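Side-chain contacts in putative arylalkylamine N-Acetyltransferase 7 (Aedes aegypti, PDB 4FD7), which probably acetylates amines with acetyl-CoA as the acetyl donor, as a member of the GNAT family of N-acetyltransferases: residues A[16-21]-A[165-170]; A[115-118]-A[122-125]. All blocks are in the same frame, centred on the assembly; numbering follows the deposited sequence.

Contact 1: A[16-21]-A[165-170]; sequences HRFQAK and ATEILR
Strand 16-21 and helix 165-170 run nearly antiparallel, the N-to-C directions of the two segments making 157° and their axes approaching to 8.8 Å, with Phe-18 and His-16 of the strand directed at Glu-167 and Arg-170 of the helix. Glu-167 carries most of the contact. Its aliphatic part lies over one face of the Phe-18 ring: CB comes within 3.5 Å of CE2 of Phe-18, and CG makes a CH-pi contact 3.6 Å from the centroid of that ring. A bend at chi2 (-50°) then turns the carboxylate back from the phenyl face toward His-16 and Arg-170. There His-16 NE2 donates to Glu-167 OE1 over 2.7 Å; OE1 receives it on its anti lone pair, the bond bent to 154° and OE1 a little out of the ring plane. Arg-170, one helical turn on, grips the same carboxylate side-on, on the syn side but tilted out of the carboxylate plane, with NE to OE1 of Glu-167 at 2.9 Å and NH2 to OE2 of Glu-167 at 3.1 Å. OE1 thus takes two donors and OE2 one, which together fix the rotation of the carboxylate. Phe-18 also meets the ring of Tyr-31 on the adjacent strand, and it shares Cys-90 with Ile-168. The contact packs the outermost N-terminal strand of the five-stranded sheet against the helix corresponding to the one after the pyrophosphate-binding loop in GNAT relatives, a loop that probably has the same role here.

Contact 2: A[115-118]-A[122-125]; sequences AQFN and FQAI
Phe-117 and Gln-123 bring the loop 115-118 down onto the first turns of helix 120-136, their CA atoms 5.6 Å apart. The tight part is aromatic. Phe-122 turns one ring edge onto the face of Phe-117 in a T-shaped pair, the planes at 83° and the centroids of Phe-117 and Phe-122 separated by 4.7 Å. CD2 of Phe-122 sits over the middle of the Phe-117 ring, while CE2 of Phe-122 approaches CZ of Phe-117 to 3.5 Å. Helix 68-81 flanks this pair, with Asp-73 touching both side chains, and Tyr-126 also meets Phe-117. Beside the rings, Gln-123 reaches for the loop backbone. Its chain bends at chi2 (79°), presenting the amide to the main chain on either side of Gln-116. NE2 of Gln-123 donates almost straight (172°) to the carbonyl O of Ala-115 at 3.0 Å, within the plane of that carbonyl. OE1 of Gln-123 accepts from the backbone N of Phe-117 at 2.7 Å, the donor tilted from its carbonyl plane. NE2 of Gln-123 also bonds to Asp-127 one turn along, so donors and acceptors around the amide agree on its orientation. The outer side is looser: Gln-116 is exposed, its CB is directed away from the helix, and its chain bends back so that its end approaches the Gln-123 amide. The chemistry implies a loop held by two complementary forces, a T-shaped pair anchored on the buried Phe-122 and a glutamine amide that satisfies two backbone polar groups much as a residue of a parallel strand would, although 115-118 is loop.

Contacts 1 and 2 lie on opposite sides of the chain's centre, with their own centres 32 Å apart and their nearest atoms about 17 Å apart, so neither touches the other. They differ in reach: contact 1 ties the N-terminal strand to a helix 144 residues later, whereas contact 2 is a local closure nested within that long loop. Strand 98-108 relates them, since Asn-102 on it touches Ile-168 and Leu-169 of the helix in contact 1, and the chain leaving the strand leads into 115-118. Contact 1 adjoins the loop expected, by family resemblance, to hold the acetyl-CoA pyrophosphate; contact 2 is a surface feature at the far side.

Contact 1: A[16-21]-A[165-170]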
ATOM      1  N   HIS A  16     -11.039  11.857   3.767  1.00 15.79           N
ATOM      2  CA  HIS A  16     -11.977  10.999   4.482  1.00 16.10           C
ATOM      3  C   HIS A  16     -11.893  11.237   5.990  1.00 16.82           C
ATOM      4  O   HIS A  16     -10.821  11.514   6.525  1.00 16.09           O
ATOM      5  CB  HIS A  16     -11.653   9.541   4.151  1.00 16.08           C
ATOM      6  CG  HIS A  16     -12.568   8.539   4.782  1.00 17.10           C
ATOM      7  ND1 HIS A  16     -13.941   8.595   4.664  1.00 16.28           N
ATOM      8  CD2 HIS A  16     -12.300   7.435   5.516  1.00 17.47           C
ATOM      9  CE1 HIS A  16     -14.479   7.571   5.305  1.00 17.23           C
ATOM     10  NE2 HIS A  16     -13.505   6.854   5.835  1.00 19.02           N
ATOM     11  N   ARG A  17     -13.031  11.155   6.670  1.00 17.64           N
ATOM     12  CA  ARG A  17     -13.058  11.253   8.134  1.00 17.47           C
ATOM     13  C   ARG A  17     -13.916  10.129   8.691  1.00 17.44           C
ATOM     14  O   ARG A  17     -14.889   9.715   8.062  1.00 19.64           O
ATOM     15  CB  ARG A  17     -13.608  12.608   8.600  1.00 18.06           C
ATOM     16  CG  ARG A  17     -12.783  13.813   8.164  1.00 20.41           C
ATOM     17  CD  ARG A  17     -13.339  15.089   8.777  1.00 20.49           C
ATOM     18  NE  ARG A  17     -12.787  16.316   8.195  1.00 22.34           N
ATOM     19  CZ  ARG A  17     -11.686  16.917   8.629  1.00 18.95           C
ATOM     20  NH1 ARG A  17     -10.992  16.405   9.637  1.00 19.86           N
ATOM     21  NH2 ARG A  17     -11.265  18.031   8.048  1.00 22.20           N
ATOM     22  N   PHE A  18     -13.565   9.636   9.872  1.00 17.81           N
ATOM     23  CA  PHE A  18     -14.298   8.527  10.446  1.00 17.21           C
ATOM     24  C   PHE A  18     -14.085   8.480  11.949  1.00 16.11           C
ATOM     25  O   PHE A  18     -13.115   9.048  12.469  1.00 17.49           O
ATOM     26  CB  PHE A  18     -13.839   7.208   9.807  1.00 18.42           C
ATOM     27  CG  PHE A  18     -12.400   6.872  10.085  1.00 17.56           C
ATOM     28  CD1 PHE A  18     -12.054   6.105  11.187  1.00 17.17           C
ATOM     29  CD2 PHE A  18     -11.394   7.334   9.256  1.00 18.12           C
ATOM     30  CE1 PHE A  18     -10.726   5.802  11.454  1.00 17.03           C
ATOM     31  CE2 PHE A  18     -10.056   7.031   9.518  1.00 17.80           C
ATOM     32  CZ  PHE A  18      -9.727   6.258  10.602  1.00 16.25           C
ATOM     33  N   GLN A  19     -14.979   7.786  12.645  1.00 18.51           N
ATOM     34  CA  GLN A  19     -14.830   7.581  14.078  1.00 18.09           C
ATOM     35  C   GLN A  19     -14.367   6.161  14.405  1.00 17.43           C
ATOM     36  O   GLN A  19     -14.789   5.188  13.783  1.00 18.20           O
ATOM     37  CB  GLN A  19     -16.140   7.873  14.797  1.00 19.59           C
ATOM     38  CG  GLN A  19     -16.641   9.305  14.611  1.00 19.19           C
ATOM     39  CD  GLN A  19     -18.031   9.504  15.179  1.00 19.37           C
ATOM     40  OE1 GLN A  19     -18.199  10.067  16.269  1.00 22.33           O
ATOM     41  NE2 GLN A  19     -19.034   9.029  14.458  1.00 16.13           N
ATOM     42  N   ALA A  20     -13.503   6.061  15.407  1.00 19.55           N
ATOM     43  CA  ALA A  20     -13.006   4.776  15.870  1.00 21.29           C
ATOM     44  C   ALA A  20     -12.557   4.920  17.312  1.00 22.21           C
ATOM     45  O   ALA A  20     -12.511   6.027  17.853  1.00 21.29           O
ATOM     46  CB  ALA A  20     -11.863   4.307  14.997  1.00 19.17           C
ATOM     47  N   LYS A  21     -12.254   3.792  17.941  1.00 24.31           N
ATOM     48  CA  LYS A  21     -11.868   3.786  19.343  1.00 25.26           C
ATOM     49  C   LYS A  21     -10.608   4.609  19.543  1.00 24.62           C
ATOM     50  O   LYS A  21      -9.675   4.563  18.728  1.00 24.03           O
ATOM     51  CB  LYS A  21     -11.657   2.346  19.824  1.00 26.30           C
ATOM     52  CG  LYS A  21     -12.025   2.115  21.280  1.00 30.95           C
ATOM     53  CD  LYS A  21     -13.444   2.573  21.553  1.00 32.07           C
ATOM     54  CE  LYS A  21     -14.473   1.716  20.826  1.00 33.47           C
ATOM     55  NZ  LYS A  21     -15.771   2.429  20.625  1.00 33.59           N
ATOM     56  N   ALA A 165      -6.917   0.559   8.756  1.00 16.51           N
ATOM     57  CA  ALA A 165      -6.449   0.147   7.427  1.00 18.34           C
ATOM     58  C   ALA A 165      -7.576   0.245   6.396  1.00 16.61           C
ATOM     59  O   ALA A 165      -7.399   0.779   5.282  1.00 17.30           O
ATOM     60  CB  ALA A 165      -5.886  -1.270   7.466  1.00 19.73           C
ATOM     61  N   THR A 166      -8.735  -0.283   6.774  1.00 17.08           N
ATOM     62  CA  THR A 166      -9.920  -0.187   5.946  1.00 18.43           C
ATOM     63  C   THR A 166     -10.187   1.264   5.553  1.00 16.72           C
ATOM     64  O   THR A 166     -10.337   1.573   4.376  1.00 15.82           O
ATOM     65  CB  THR A 166     -11.147  -0.726   6.685  1.00 18.88           C
ATOM     66  OG1 THR A 166     -10.942  -2.108   7.009  1.00 18.35           O
ATOM     67  CG2 THR A 166     -12.405  -0.571   5.834  1.00 19.17           C
ATOM     68  N   GLU A 167     -10.268   2.151   6.536  1.00 16.18           N
ATOM     69  CA  GLU A 167     -10.583   3.548   6.220  1.00 16.71           C
ATOM     70  C   GLU A 167      -9.524   4.271   5.374  1.00 15.59           C
ATOM     71  O   GLU A 167      -9.866   5.141   4.542  1.00 14.55           O
ATOM     72  CB  GLU A 167     -10.932   4.334   7.495  1.00 16.58           C
ATOM     73  CG  GLU A 167     -12.089   3.747   8.312  1.00 18.72           C
ATOM     74  CD  GLU A 167     -13.344   3.435   7.489  1.00 18.68           C
ATOM     75  OE1 GLU A 167     -13.737   4.229   6.613  1.00 19.18           O
ATOM     76  OE2 GLU A 167     -13.963   2.378   7.725  1.00 20.50           O
ATOM     77  N   ILE A 168      -8.254   3.899   5.554  1.00 13.82           N
ATOM     78  CA  ILE A 168      -7.188   4.484   4.744  1.00 13.76           C
ATOM     79  C   ILE A 168      -7.382   4.043   3.286  1.00 14.24           C
ATOM     80  O   ILE A 168      -7.224   4.847   2.360  1.00 14.66           O
ATOM     81  CB  ILE A 168      -5.777   4.085   5.255  1.00 14.16           C
ATOM     82  CG1 ILE A 168      -5.441   4.880   6.507  1.00 14.25           C
ATOM     83  CG2 ILE A 168      -4.722   4.318   4.201  1.00 15.24           C
ATOM     84  CD1 ILE A 168      -4.271   4.330   7.274  1.00 14.62           C
ATOM     85  N   LEU A 169      -7.733   2.774   3.080  1.00 13.26           N
ATOM     86  CA  LEU A 169      -8.067   2.328   1.728  1.00 13.95           C
ATOM     87  C   LEU A 169      -9.320   3.004   1.192  1.00 13.79           C
ATOM     88  O   LEU A 169      -9.437   3.239  -0.006  1.00 13.48           O
ATOM     89  CB  LEU A 169      -8.300   0.828   1.683  1.00 12.94           C
ATOM     90  CG  LEU A 169      -7.083  -0.050   1.954  1.00 14.18           C
ATOM     91  CD1 LEU A 169      -7.515  -1.480   2.060  1.00 14.98           C
ATOM     92  CD2 LEU A 169      -6.052   0.122   0.833  1.00 13.79           C
ATOM     93  N   ARG A 170     -10.290   3.261   2.063  1.00 13.28           N
ATOM     94  CA  ARG A 170     -11.542   3.816   1.588  1.00 14.75           C
ATOM     95  C   ARG A 170     -11.295   5.213   1.047  1.00 13.78           C
ATOM     96  O   ARG A 170     -11.958   5.652   0.096  1.00 14.88           O
ATOM     97  CB  ARG A 170     -12.631   3.826   2.685  1.00 14.91           C
ATOM     98  CG  ARG A 170     -14.029   3.963   2.090  1.00 16.31           C
ATOM     99  CD  ARG A 170     -15.075   4.281   3.163  1.00 20.05           C
ATOM    100  NE  ARG A 170     -15.020   3.302   4.242  1.00 20.26           N
ATOM    101  CZ  ARG A 170     -15.627   2.117   4.206  1.00 21.81           C
ATOM    102  NH1 ARG A 170     -16.338   1.765   3.140  1.00 18.34           N
ATOM    103  NH2 ARG A 170     -15.525   1.286   5.234  1.00 22.48           N
TER

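Contact 2: A[115-118]-A[122-125]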
ATOM      1  N   ALA A 115      12.393  -2.652 -12.438  1.00 19.91           N
ATOM      2  CA  ALA A 115      13.260  -2.058 -11.434  1.00 19.50           C
ATOM      3  C   ALA A 115      14.279  -3.052 -10.905  1.00 18.94           C
ATOM      4  O   ALA A 115      13.983  -4.238 -10.741  1.00 18.12           O
ATOM      5  CB  ALA A 115      12.447  -1.478 -10.295  1.00 19.68           C
ATOM      6  N   GLN A 116      15.474  -2.544 -10.634  1.00 16.40           N
ATOM      7  CA  GLN A 116      16.583  -3.350 -10.151  1.00 19.07           C
ATOM      8  C   GLN A 116      17.061  -2.869  -8.798  1.00 16.94           C
ATOM      9  O   GLN A 116      17.222  -1.665  -8.567  1.00 16.91           O
ATOM     10  CB  GLN A 116      17.717  -3.296 -11.156  1.00 19.53           C
ATOM     11  CG  GLN A 116      17.313  -3.946 -12.447  1.00 21.39           C
ATOM     12  CD  GLN A 116      17.257  -5.449 -12.328  1.00 26.52           C
ATOM     13  OE1 GLN A 116      17.791  -6.035 -11.375  1.00 27.41           O
ATOM     14  NE2 GLN A 116      16.609  -6.089 -13.294  1.00 26.88           N
ATOM     15  N   PHE A 117      17.277  -3.821  -7.900  1.00 14.68           N
ATOM     16  CA  PHE A 117      17.574  -3.508  -6.514  1.00 13.74           C
ATOM     17  C   PHE A 117      18.869  -4.197  -6.110  1.00 15.60           C
ATOM     18  O   PHE A 117      19.351  -5.090  -6.805  1.00 14.97           O
ATOM     19  CB  PHE A 117      16.408  -3.962  -5.634  1.00 15.36           C
ATOM     20  CG  PHE A 117      15.135  -3.194  -5.892  1.00 12.72           C
ATOM     21  CD1 PHE A 117      14.916  -1.971  -5.282  1.00 14.60           C
ATOM     22  CD2 PHE A 117      14.177  -3.691  -6.760  1.00 15.82           C
ATOM     23  CE1 PHE A 117      13.745  -1.246  -5.526  1.00 16.45           C
ATOM     24  CE2 PHE A 117      12.996  -2.983  -7.012  1.00 16.27           C
ATOM     25  CZ  PHE A 117      12.782  -1.763  -6.390  1.00 16.27           C
ATOM     26  N   ASN A 118      19.427  -3.773  -4.985  1.00 14.37           N
ATOM     27  CA  ASN A 118      20.705  -4.287  -4.517  1.00 14.42           C
ATOM     28  C   ASN A 118      20.569  -5.633  -3.835  1.00 16.58           C
ATOM     29  O   ASN A 118      21.442  -6.503  -3.967  1.00 14.21           O
ATOM     30  CB  ASN A 118      21.350  -3.265  -3.588  1.00 13.01           C
ATOM     31  CG  ASN A 118      21.530  -1.920  -4.269  1.00 16.41           C
ATOM     32  OD1 ASN A 118      22.144  -1.830  -5.334  1.00 15.47           O
ATOM     33  ND2 ASN A 118      20.947  -0.876  -3.688  1.00 16.51           N
ATOM     34  N   PHE A 122      14.808  -7.898  -1.547  1.00 11.12           N
ATOM     35  CA  PHE A 122      13.776  -7.018  -2.103  1.00 11.71           C
ATOM     36  C   PHE A 122      13.554  -7.252  -3.588  1.00 11.99           C
ATOM     37  O   PHE A 122      12.451  -7.058  -4.087  1.00 11.22           O
ATOM     38  CB  PHE A 122      13.965  -5.535  -1.778  1.00 13.09           C
ATOM     39  CG  PHE A 122      12.734  -4.717  -2.067  1.00 11.73           C
ATOM     40  CD1 PHE A 122      11.639  -4.786  -1.221  1.00 11.55           C
ATOM     41  CD2 PHE A 122      12.645  -3.927  -3.213  1.00 13.44           C
ATOM     42  CE1 PHE A 122      10.460  -4.071  -1.488  1.00 14.08           C
ATOM     43  CE2 PHE A 122      11.486  -3.203  -3.488  1.00 11.56           C
ATOM     44  CZ  PHE A 122      10.379  -3.277  -2.621  1.00 13.47           C
ATOM     45  N   GLN A 123      14.578  -7.699  -4.302  1.00 11.52           N
ATOM     46  CA  GLN A 123      14.369  -7.973  -5.714  1.00 12.99           C
ATOM     47  C   GLN A 123      13.326  -9.070  -5.854  1.00 13.41           C
ATOM     48  O   GLN A 123      12.454  -9.000  -6.727  1.00 11.87           O
ATOM     49  CB  GLN A 123      15.659  -8.374  -6.417  1.00 14.16           C
ATOM     50  CG  GLN A 123      15.473  -8.490  -7.921  1.00 16.58           C
ATOM     51  CD  GLN A 123      15.471  -7.135  -8.605  1.00 16.36           C
ATOM     52  OE1 GLN A 123      16.422  -6.367  -8.470  1.00 15.89           O
ATOM     53  NE2 GLN A 123      14.402  -6.834  -9.342  1.00 16.83           N
ATOM     54  N   ALA A 124      13.410 -10.070  -4.975  1.00 12.42           N
ATOM     55  CA  ALA A 124      12.426 -11.142  -4.959  1.00 12.93           C
ATOM     56  C   ALA A 124      11.046 -10.629  -4.583  1.00 13.64           C
ATOM     57  O   ALA A 124      10.046 -11.015  -5.195  1.00 12.92           O
ATOM     58  CB  ALA A 124      12.856 -12.252  -4.010  1.00 12.97           C
ATOM     59  N   ILE A 125      10.962  -9.766  -3.578  1.00 12.17           N
ATOM     60  CA  ILE A 125       9.636  -9.261  -3.207  1.00 13.07           C
ATOM     61  C   ILE A 125       8.999  -8.466  -4.356  1.00 13.35           C
ATOM     62  O   ILE A 125       7.855  -8.717  -4.780  1.00 13.05           O
ATOM     63  CB  ILE A 125       9.702  -8.414  -1.940  1.00 13.08           C
ATOM     64  CG1 ILE A 125      10.082  -9.306  -0.757  1.00 14.72           C
ATOM     65  CG2 ILE A 125       8.361  -7.683  -1.699  1.00 15.12           C
ATOM     66  CD1 ILE A 125      10.491  -8.546   0.487  1.00 13.60           C
TER